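PDB 7C45: CCHC-type domain-containing protein from Trypanosoma brucei brucei, which trims guide RNAs, probably as a 3'-5' exoribonuclease of the RNase D type, and binds uridine-containing RNA. Local coordinates for residues Q132-S137 with V208-V213; S150-T155 with I195-N200; V126-I131 with M144-K149; Q61-S64 with V69-L72. One frame throughout, in Å; residues are numbered along the deposited sequence.

Interaction 1. Residues Q132-S137 with V208-V213; sequences QWKLRS and VPVDVV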
# COMPACT_ATOMS: atom_id res chain seq x y z
N GLN A 132 -11.30 -9.79 0.47
CA GLN A 132 -11.15 -11.20 0.81
C GLN A 132 -11.98 -11.59 2.02
O GLN A 132 -12.45 -12.73 2.10
CB GLN A 132 -9.69 -11.56 1.08
CG GLN A 132 -8.77 -11.06 0.02
CD GLN A 132 -9.28 -11.37 -1.36
OE1 GLN A 132 -9.63 -12.52 -1.68
NE2 GLN A 132 -9.33 -10.37 -2.19
N TRP A 133 -12.12 -10.68 2.98
CA TRP A 133 -12.95 -10.96 4.14
C TRP A 133 -14.41 -11.12 3.73
O TRP A 133 -15.07 -12.08 4.14
CB TRP A 133 -12.80 -9.83 5.16
CG TRP A 133 -13.75 -9.96 6.30
CD1 TRP A 133 -14.91 -9.26 6.51
CD2 TRP A 133 -13.64 -10.90 7.36
NE1 TRP A 133 -15.51 -9.69 7.67
CE2 TRP A 133 -14.76 -10.69 8.21
CE3 TRP A 133 -12.71 -11.87 7.69
CZ2 TRP A 133 -14.95 -11.45 9.36
CZ3 TRP A 133 -12.90 -12.60 8.83
CH2 TRP A 133 -14.02 -12.40 9.64
N LYS A 134 -14.95 -10.16 2.97
CA LYS A 134 -16.36 -10.22 2.58
C LYS A 134 -16.66 -11.47 1.77
O LYS A 134 -17.72 -12.09 1.93
CB LYS A 134 -16.75 -8.98 1.78
CG LYS A 134 -18.16 -9.00 1.26
CD LYS A 134 -18.59 -7.65 0.78
CE LYS A 134 -20.04 -7.66 0.36
NZ LYS A 134 -20.87 -7.66 1.60
N LEU A 135 -15.75 -11.86 0.88
CA LEU A 135 -15.99 -13.01 0.02
C LEU A 135 -15.63 -14.34 0.68
O LEU A 135 -16.25 -15.35 0.36
CB LEU A 135 -15.19 -12.89 -1.28
CG LEU A 135 -15.51 -11.68 -2.15
CD1 LEU A 135 -14.58 -11.58 -3.33
CD2 LEU A 135 -16.95 -11.73 -2.60
N ARG A 136 -14.62 -14.38 1.56
CA ARG A 136 -14.04 -15.65 1.98
C ARG A 136 -13.72 -15.76 3.47
O ARG A 136 -13.26 -16.82 3.90
CB ARG A 136 -12.75 -15.94 1.20
CG ARG A 136 -12.86 -15.85 -0.29
CD ARG A 136 -11.51 -15.52 -0.86
NE ARG A 136 -10.48 -16.37 -0.31
CZ ARG A 136 -9.18 -16.18 -0.48
NH1 ARG A 136 -8.32 -17.03 0.06
NH2 ARG A 136 -8.72 -15.14 -1.16
N SER A 137 -13.97 -14.71 4.26
CA SER A 137 -13.59 -14.69 5.68
C SER A 137 -12.08 -14.83 5.86
O SER A 137 -11.60 -15.41 6.84
CB SER A 137 -14.32 -15.76 6.49
OG SER A 137 -15.72 -15.58 6.44
N VAL A 208 -16.60 -3.45 -7.40
CA VAL A 208 -15.86 -3.93 -6.23
C VAL A 208 -16.88 -4.11 -5.12
O VAL A 208 -17.68 -3.20 -4.89
CB VAL A 208 -14.73 -2.95 -5.84
CG1 VAL A 208 -14.16 -3.26 -4.45
CG2 VAL A 208 -13.62 -3.04 -6.85
N PRO A 209 -16.90 -5.24 -4.41
CA PRO A 209 -18.01 -5.54 -3.50
C PRO A 209 -17.91 -4.97 -2.09
O PRO A 209 -18.78 -5.28 -1.25
CB PRO A 209 -17.95 -7.07 -3.44
CG PRO A 209 -16.53 -7.37 -3.56
CD PRO A 209 -15.94 -6.34 -4.47
N VAL A 210 -16.89 -4.18 -1.78
CA VAL A 210 -16.78 -3.47 -0.51
C VAL A 210 -16.83 -1.98 -0.79
O VAL A 210 -16.24 -1.51 -1.76
CB VAL A 210 -15.49 -3.87 0.23
CG1 VAL A 210 -15.39 -3.14 1.55
CG2 VAL A 210 -15.50 -5.37 0.47
N ASP A 211 -17.55 -1.24 0.06
CA ASP A 211 -17.73 0.20 -0.11
C ASP A 211 -16.47 0.96 0.30
O ASP A 211 -15.87 0.67 1.33
CB ASP A 211 -18.91 0.68 0.76
CG ASP A 211 -20.25 0.10 0.33
OD1 ASP A 211 -20.49 0.01 -0.89
OD2 ASP A 211 -21.07 -0.25 1.21
N VAL A 212 -16.07 1.94 -0.52
CA VAL A 212 -14.88 2.71 -0.19
C VAL A 212 -15.05 3.44 1.14
O VAL A 212 -14.09 3.56 1.90
CB VAL A 212 -14.53 3.67 -1.34
CG1 VAL A 212 -14.44 2.92 -2.64
CG2 VAL A 212 -15.58 4.71 -1.47
N VAL A 213 -16.26 3.89 1.45
CA VAL A 213 -16.49 4.60 2.70
C VAL A 213 -16.22 3.69 3.90
O VAL A 213 -15.64 4.11 4.91
CB VAL A 213 -17.93 5.15 2.74
CG1 VAL A 213 -18.25 5.62 4.11
CG2 VAL A 213 -18.10 6.28 1.76

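Interaction 2. Residues S150-T155 with I195-N200; sequences SVAGLT and ILLLSN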
# COMPACT_ATOMS: atom_id res chain seq x y z
N SER A 150 -3.04 -9.71 -8.50
CA SER A 150 -4.44 -10.08 -8.41
C SER A 150 -5.36 -8.95 -8.86
O SER A 150 -6.39 -9.20 -9.48
CB SER A 150 -4.78 -10.53 -7.00
OG SER A 150 -6.18 -10.62 -6.85
N VAL A 151 -5.01 -7.70 -8.56
CA VAL A 151 -5.91 -6.59 -8.87
C VAL A 151 -5.67 -6.03 -10.27
O VAL A 151 -6.62 -5.77 -11.01
CB VAL A 151 -5.80 -5.48 -7.82
CG1 VAL A 151 -6.58 -4.29 -8.27
CG2 VAL A 151 -6.31 -5.98 -6.47
N ALA A 152 -4.42 -5.82 -10.67
CA ALA A 152 -4.13 -5.16 -11.93
C ALA A 152 -3.50 -6.08 -12.96
O ALA A 152 -3.22 -5.64 -14.08
CB ALA A 152 -3.21 -3.95 -11.69
N GLY A 153 -3.25 -7.34 -12.62
CA GLY A 153 -2.60 -8.24 -13.54
C GLY A 153 -1.14 -7.93 -13.77
O GLY A 153 -0.55 -8.46 -14.71
N LEU A 154 -0.54 -7.11 -12.93
CA LEU A 154 0.83 -6.64 -13.13
C LEU A 154 1.82 -7.44 -12.31
O LEU A 154 1.57 -7.77 -11.15
CB LEU A 154 0.96 -5.16 -12.73
CG LEU A 154 0.59 -4.16 -13.81
CD1 LEU A 154 0.67 -2.75 -13.28
CD2 LEU A 154 1.51 -4.33 -15.01
N THR A 155 2.97 -7.72 -12.93
CA THR A 155 4.12 -8.29 -12.25
C THR A 155 5.24 -7.26 -12.34
O THR A 155 5.73 -6.96 -13.44
CB THR A 155 4.54 -9.62 -12.87
OG1 THR A 155 3.49 -10.57 -12.69
CG2 THR A 155 5.81 -10.14 -12.22
N ILE A 195 0.61 2.25 -5.84
CA ILE A 195 -0.52 2.64 -5.02
C ILE A 195 -1.51 3.46 -5.84
O ILE A 195 -2.73 3.24 -5.77
CB ILE A 195 -0.04 3.41 -3.78
CG1 ILE A 195 0.69 2.44 -2.86
CG2 ILE A 195 -1.24 4.04 -3.08
CD1 ILE A 195 1.47 3.11 -1.68
N LEU A 196 -1.02 4.44 -6.59
CA LEU A 196 -1.95 5.29 -7.33
C LEU A 196 -2.66 4.49 -8.41
O LEU A 196 -3.88 4.61 -8.59
CB LEU A 196 -1.20 6.50 -7.91
CG LEU A 196 -2.07 7.59 -8.58
CD1 LEU A 196 -2.94 8.28 -7.56
CD2 LEU A 196 -1.22 8.61 -9.35
N LEU A 197 -1.95 3.61 -9.10
CA LEU A 197 -2.63 2.85 -10.14
C LEU A 197 -3.61 1.86 -9.53
O LEU A 197 -4.69 1.63 -10.09
CB LEU A 197 -1.61 2.17 -11.04
CG LEU A 197 -0.85 0.90 -10.69
CD1 LEU A 197 -1.65 -0.37 -11.00
CD2 LEU A 197 0.47 0.90 -11.42
N LEU A 198 -3.26 1.28 -8.37
CA LEU A 198 -4.19 0.36 -7.71
C LEU A 198 -5.47 1.06 -7.30
O LEU A 198 -6.54 0.42 -7.29
CB LEU A 198 -3.53 -0.25 -6.47
CG LEU A 198 -2.57 -1.40 -6.81
CD1 LEU A 198 -1.76 -1.81 -5.58
CD2 LEU A 198 -3.33 -2.60 -7.40
N SER A 199 -5.39 2.34 -6.92
CA SER A 199 -6.59 3.07 -6.54
C SER A 199 -7.56 3.16 -7.70
O SER A 199 -8.77 3.21 -7.48
CB SER A 199 -6.24 4.47 -6.04
OG SER A 199 -5.76 5.28 -7.10
N ASN A 200 -7.06 3.15 -8.93
CA ASN A 200 -7.94 3.20 -10.10
C ASN A 200 -8.78 1.94 -10.21
O ASN A 200 -9.89 1.98 -10.74
CB ASN A 200 -7.13 3.40 -11.38
CG ASN A 200 -6.62 4.82 -11.54
OD1 ASN A 200 -7.18 5.76 -10.97
ND2 ASN A 200 -5.57 4.98 -12.32

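Interaction 3. Residues V126-I131 with M144-K149; sequences VFFTAI and MGYVLK. With nucleotides of chain B.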
# COMPACT_ATOMS: atom_id res chain seq x y z
N VAL A 126 -5.51 -2.82 3.22
CA VAL A 126 -6.72 -3.10 3.98
C VAL A 126 -7.92 -3.28 3.05
O VAL A 126 -8.75 -4.19 3.24
CB VAL A 126 -6.97 -2.00 5.03
CG1 VAL A 126 -8.28 -2.21 5.74
CG2 VAL A 126 -5.84 -1.99 6.06
N PHE A 127 -8.04 -2.42 2.03
CA PHE A 127 -9.10 -2.56 1.02
C PHE A 127 -9.09 -3.97 0.43
O PHE A 127 -10.12 -4.66 0.39
CB PHE A 127 -8.93 -1.51 -0.08
CG PHE A 127 -10.24 -1.04 -0.71
CD1 PHE A 127 -11.23 -1.93 -1.04
CD2 PHE A 127 -10.46 0.31 -0.93
CE1 PHE A 127 -12.43 -1.50 -1.63
CE2 PHE A 127 -11.66 0.77 -1.49
CZ PHE A 127 -12.65 -0.15 -1.84
N PHE A 128 -7.92 -4.43 0.00
CA PHE A 128 -7.83 -5.76 -0.59
C PHE A 128 -8.19 -6.84 0.42
O PHE A 128 -8.92 -7.78 0.11
CB PHE A 128 -6.44 -6.01 -1.17
CG PHE A 128 -6.34 -7.30 -1.96
CD1 PHE A 128 -6.80 -7.35 -3.27
CD2 PHE A 128 -5.80 -8.43 -1.40
CE1 PHE A 128 -6.70 -8.52 -4.00
CE2 PHE A 128 -5.69 -9.61 -2.13
CZ PHE A 128 -6.14 -9.65 -3.43
N THR A 129 -7.70 -6.71 1.66
CA THR A 129 -8.08 -7.67 2.69
C THR A 129 -9.59 -7.66 2.93
O THR A 129 -10.20 -8.72 3.06
CB THR A 129 -7.32 -7.40 3.98
OG1 THR A 129 -5.93 -7.61 3.73
CG2 THR A 129 -7.77 -8.36 5.08
N ALA A 130 -10.21 -6.47 2.95
CA ALA A 130 -11.64 -6.38 3.23
C ALA A 130 -12.45 -7.12 2.17
O ALA A 130 -13.48 -7.72 2.48
CB ALA A 130 -12.08 -4.92 3.31
N ILE A 131 -11.97 -7.07 0.94
CA ILE A 131 -12.61 -7.82 -0.14
C ILE A 131 -12.51 -9.32 0.13
O ILE A 131 -13.50 -10.05 0.05
CB ILE A 131 -11.97 -7.44 -1.49
CG1 ILE A 131 -12.34 -5.99 -1.85
CG2 ILE A 131 -12.39 -8.42 -2.61
CD1 ILE A 131 -11.58 -5.43 -3.04
N MET A 144 2.55 -6.16 -1.58
CA MET A 144 2.29 -5.36 -2.77
C MET A 144 2.35 -6.19 -4.05
O MET A 144 1.54 -5.98 -4.97
CB MET A 144 3.31 -4.22 -2.82
CG MET A 144 3.29 -3.38 -4.06
SD MET A 144 1.79 -2.40 -4.24
CE MET A 144 2.18 -1.02 -3.17
N GLY A 145 3.29 -7.11 -4.15
CA GLY A 145 3.42 -7.89 -5.37
C GLY A 145 2.18 -8.73 -5.66
O GLY A 145 1.67 -8.75 -6.78
N TYR A 146 1.69 -9.42 -4.63
CA TYR A 146 0.49 -10.23 -4.75
C TYR A 146 -0.74 -9.38 -5.07
O TYR A 146 -1.58 -9.76 -5.90
CB TYR A 146 0.27 -11.00 -3.45
CG TYR A 146 -0.89 -11.98 -3.51
CD1 TYR A 146 -2.19 -11.57 -3.28
CD2 TYR A 146 -0.67 -13.31 -3.81
CE1 TYR A 146 -3.24 -12.45 -3.35
CE2 TYR A 146 -1.71 -14.21 -3.86
CZ TYR A 146 -2.99 -13.78 -3.63
OH TYR A 146 -4.04 -14.67 -3.70
N VAL A 147 -0.88 -8.24 -4.40
CA VAL A 147 -2.04 -7.40 -4.67
C VAL A 147 -1.97 -6.85 -6.08
O VAL A 147 -2.98 -6.79 -6.79
CB VAL A 147 -2.17 -6.28 -3.64
CG1 VAL A 147 -3.36 -5.39 -4.01
CG2 VAL A 147 -2.32 -6.86 -2.28
N LEU A 148 -0.78 -6.42 -6.51
CA LEU A 148 -0.63 -5.90 -7.86
C LEU A 148 -1.08 -6.93 -8.90
O LEU A 148 -1.84 -6.60 -9.81
CB LEU A 148 0.81 -5.47 -8.09
CG LEU A 148 1.12 -4.02 -7.76
CD1 LEU A 148 2.61 -3.78 -7.95
CD2 LEU A 148 0.29 -3.09 -8.65
N LYS A 149 -0.66 -8.18 -8.73
CA LYS A 149 -0.98 -9.23 -9.70
C LYS A 149 -2.47 -9.56 -9.68
O LYS A 149 -3.11 -9.65 -10.74
CB LYS A 149 -0.15 -10.48 -9.38
CG LYS A 149 -0.34 -11.66 -10.32
CD LYS A 149 0.87 -12.59 -10.20
CE LYS A 149 0.48 -14.06 -10.20
NZ LYS A 149 -0.22 -14.46 -11.43
P U B 6 2.32 -19.65 -0.96
OP1 U B 6 3.73 -20.08 -0.90
OP2 U B 6 1.45 -19.82 0.22
O5' U B 6 2.26 -18.11 -1.33
C5' U B 6 2.92 -17.61 -2.48
C4' U B 6 3.14 -16.12 -2.35
O4' U B 6 1.87 -15.43 -2.44
C3' U B 6 3.77 -15.66 -1.03
O3' U B 6 4.54 -14.50 -1.29
C2' U B 6 2.55 -15.27 -0.20
O2' U B 6 2.79 -14.34 0.83
C1' U B 6 1.65 -14.67 -1.27
N1 U B 6 0.23 -14.73 -0.94
C2 U B 6 -0.37 -13.54 -0.58
O2 U B 6 0.23 -12.48 -0.52
N3 U B 6 -1.71 -13.63 -0.30
C4 U B 6 -2.47 -14.77 -0.33
O4 U B 6 -3.67 -14.68 -0.04
C5 U B 6 -1.76 -15.96 -0.70
C6 U B 6 -0.46 -15.92 -0.98

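Interaction 4. Residues Q61-S64 with V69-L72; sequences QACS and VVFL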
# COMPACT_ATOMS: atom_id res chain seq x y z
N GLN A 61 7.61 9.62 0.11
CA GLN A 61 7.35 9.60 -1.32
C GLN A 61 5.88 9.91 -1.58
O GLN A 61 5.02 9.52 -0.81
CB GLN A 61 7.73 8.25 -1.92
CG GLN A 61 9.18 7.87 -1.60
CD GLN A 61 9.29 6.99 -0.38
OE1 GLN A 61 9.38 7.48 0.75
NE2 GLN A 61 9.26 5.69 -0.59
N ALA A 62 5.61 10.66 -2.65
CA ALA A 62 4.24 11.08 -2.93
C ALA A 62 3.98 11.06 -4.43
O ALA A 62 4.82 11.49 -5.22
CB ALA A 62 3.94 12.48 -2.41
N CYS A 63 2.80 10.59 -4.80
CA CYS A 63 2.40 10.60 -6.20
C CYS A 63 0.91 10.89 -6.23
O CYS A 63 0.14 10.13 -5.63
CB CYS A 63 2.72 9.27 -6.85
SG CYS A 63 2.42 9.24 -8.65
N SER A 64 0.52 11.98 -6.88
CA SER A 64 -0.86 12.46 -6.83
C SER A 64 -1.47 12.51 -8.23
O SER A 64 -0.78 12.37 -9.24
CB SER A 64 -0.95 13.84 -6.18
OG SER A 64 -0.89 14.87 -7.15
N VAL A 69 4.32 12.84 -11.81
CA VAL A 69 5.65 12.79 -11.23
C VAL A 69 5.56 12.08 -9.89
O VAL A 69 4.51 12.09 -9.24
CB VAL A 69 6.26 14.21 -11.05
CG1 VAL A 69 5.59 14.94 -9.91
CG2 VAL A 69 7.76 14.16 -10.82
N VAL A 70 6.66 11.48 -9.46
CA VAL A 70 6.80 10.96 -8.10
C VAL A 70 7.73 11.89 -7.34
O VAL A 70 8.89 12.07 -7.74
CB VAL A 70 7.34 9.52 -8.10
CG1 VAL A 70 7.63 9.04 -6.67
CG2 VAL A 70 6.37 8.60 -8.83
N PHE A 71 7.23 12.52 -6.29
CA PHE A 71 8.10 13.38 -5.48
C PHE A 71 8.80 12.51 -4.46
O PHE A 71 8.15 11.73 -3.76
CB PHE A 71 7.30 14.47 -4.77
CG PHE A 71 6.71 15.52 -5.69
CD1 PHE A 71 7.53 16.31 -6.48
CD2 PHE A 71 5.33 15.74 -5.71
CE1 PHE A 71 6.98 17.28 -7.30
CE2 PHE A 71 4.77 16.71 -6.53
CZ PHE A 71 5.59 17.49 -7.32
N LEU A 72 10.12 12.62 -4.37
CA LEU A 72 10.88 11.94 -3.33
C LEU A 72 11.34 13.02 -2.35
O LEU A 72 12.31 13.74 -2.62
CB LEU A 72 12.07 11.17 -3.89
CG LEU A 72 11.72 10.14 -4.96
CD1 LEU A 72 12.99 9.56 -5.52
CD2 LEU A 72 10.84 9.04 -4.35
O HOH W 1 2.31 13.63 -8.48

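Interaction 1. Residues Q132-S137 with V208-V213
K134, near the C-terminal end of helix 124-136 in the RNase D-like exonuclease domain, lies along P209 and V210, part of the loop that leads into helix 212-226. A long lysine can make contact through its hydrocarbon chain instead of its charge, and this one does so atom by atom. CB already packs on V210 CG2 at 4.0 Å. With CG anti to the backbone N (chi1 176°), the chain then runs outward past the valine, which passes it in the opposite direction. CD is the main point of contact, 3.1 Å from P209 O and also against V210 CG2. CE touches the same P209 oxygen, and the final torsion (chi4 76°) bends the amino group off this line, leaving NZ 4.3 Å from P209 O. One residue on, L135 adds a looser apolar touch with its CD2 near P209 CG. Other residues of the same helix end reach toward the zinc-knuckle side of the protein: W133 NE1 bonds G253 O, and R136 NH1 bonds G265 O. R136 is steadied from within its own turn, where NH2 donates to Q132 OE1 at 2.8 Å, tilted 26° from the carbonyl plane.

Interaction 2. Residues S150-T155 with I195-N200
L197 and L198, neighbours on helix 182-202, share out the three apolar side chains presented by S150-T155, each leucine serving a different part of that segment. L197 CD1 meets two partners, 4.0 Å from A152 CB and 4.0 Å from L154 CD1, while its CD2 methyl also comes up to L154 CD1 at 4.1 Å. L198 reaches V151 with a single branch: CD2 meets CG1 at 3.8 Å and is equally close to CB. The valine and leucine pass each other obliquely, and the one methyl of L198 bears on the valine's branch point as well as on a tip. Packing of this kind depends on rotamers. L197 accepts the cramped setting with CG between the backbone N and the carbonyl carbon (chi1 77°), which carries both of its methyls to the partner segment. On the other side, helix 144-152 ends at A152, and G153, with its positive phi, turns the chain so that L154 can point back at the same leucine. The two elements belong to the helical part of a 3'-5' exonuclease domain of the RNase H clan, and helix 182-202 also carries D191, a calcium ligand, whose side chain is about 9 Å from that of L198. A second shell surrounds the pair of leucines. L198 is packed by M144 and L148 of helix 144-152 and by L124, whereas L197 is covered by I11 and L12 of the N-terminal helix 4-12. V151 in turn leans on F128 of helix 124-136.

Interaction 3. Residues V126-I131 with M144-K149
F128 of helix 124-136 fits against V147 and Y146 of helix 144-152, and the contact shows how one buried aromatic ring can back up another that holds RNA. The apolar part is a CH-pi contact: V147 CG2 stands over the face of the F128 ring, 4.3 Å from its centroid and 25° off the normal. The second methyl, CG1, touches the same ring at CD1 (4.0 Å), so both branches of the valine are spent on it. Ring meets ring differently. F128 CE2 arrives in the plane of the Y146 ring, at its edge, 3.9 Å from CE1, and the two side chains cross at about a right angle. This helix pair of the exonuclease domain forms part of the RNA-binding surface: F128 takes an edge of Y146, and U6 of chain B lies over one face, with N3 3.4 Å above the ring plane near its centre and O2 3.2 Å from CG. Having CG anti to the backbone N (chi1 -174°) sends the tyrosine out to the nucleotide. R292 makes a cation-pi contact with the same ring. Among polar contacts, M144 N, at the start of its helix, donates to an RNA phosphate.

Interaction 4. Residues Q61-S64 with V69-L72
A62 O accepts F71 N at 2.8 Å, and the same oxygen is approached by the CA-H of V70. The bond is returned by A62 N, which donates to F71 O at 3.0 Å, making A62 and F71 a hydrogen-bonded antiparallel pair. F71 O likewise has a second visitor, the CA-H of Q61 at 3.3 Å. Toward the turn, a water takes the place of a direct link: it accepts from S64 N at 2.9 Å and lies 2.8 Å from V69 O, to which it can donate. Side chains alternate between the two faces. On the one bearing Q61 and L72, a non-hydrogen-bonded pair, packing is tight, with Q61 CG 3.4 Å from L72 CD2. The glutamine then bends at chi2 (95°), leading its amide away from the leucine to bonds from NE2 to E43 OE2 and A188 O. As E43 is a calcium ligand, Q61 is a second-shell residue that probably steadies that carboxylate. Next along, C63 SG rests against V70 CG2 at 4.0 Å, while A62 and F71 occupy the other face. Reciprocal bonds between two antiparallel strands joined by a short turn make a beta hairpin, here strands 57-64 and 70-74 of the mixed sheet in an RNase H-like exonuclease, beside the metal site of D41, E43 and D191.

How the interactions relate
From the N terminus, interaction 4 comes first, closing the short turn of a hairpin before any of the others opens. Helix 124-136 then starts interaction 3, but its last residues start interaction 1 before helix 144-152 has completed interaction 3, so these two cross along the chain. Interaction 2 opens and closes within the long loop that interaction 1 finally shuts at residues 208-213. In space, shared helices link the contacts: helix 124-136 serves 1 and 3, with V212 CG1 against F127 CZ, and helix 144-152 serves 2 and 3. Helix 182-202 joins this helical side to the sheet, L196 CD2 touching C63 SG between interactions 2 and 4. Interactions 1 and 4 lie on opposite sides of the chain's centre.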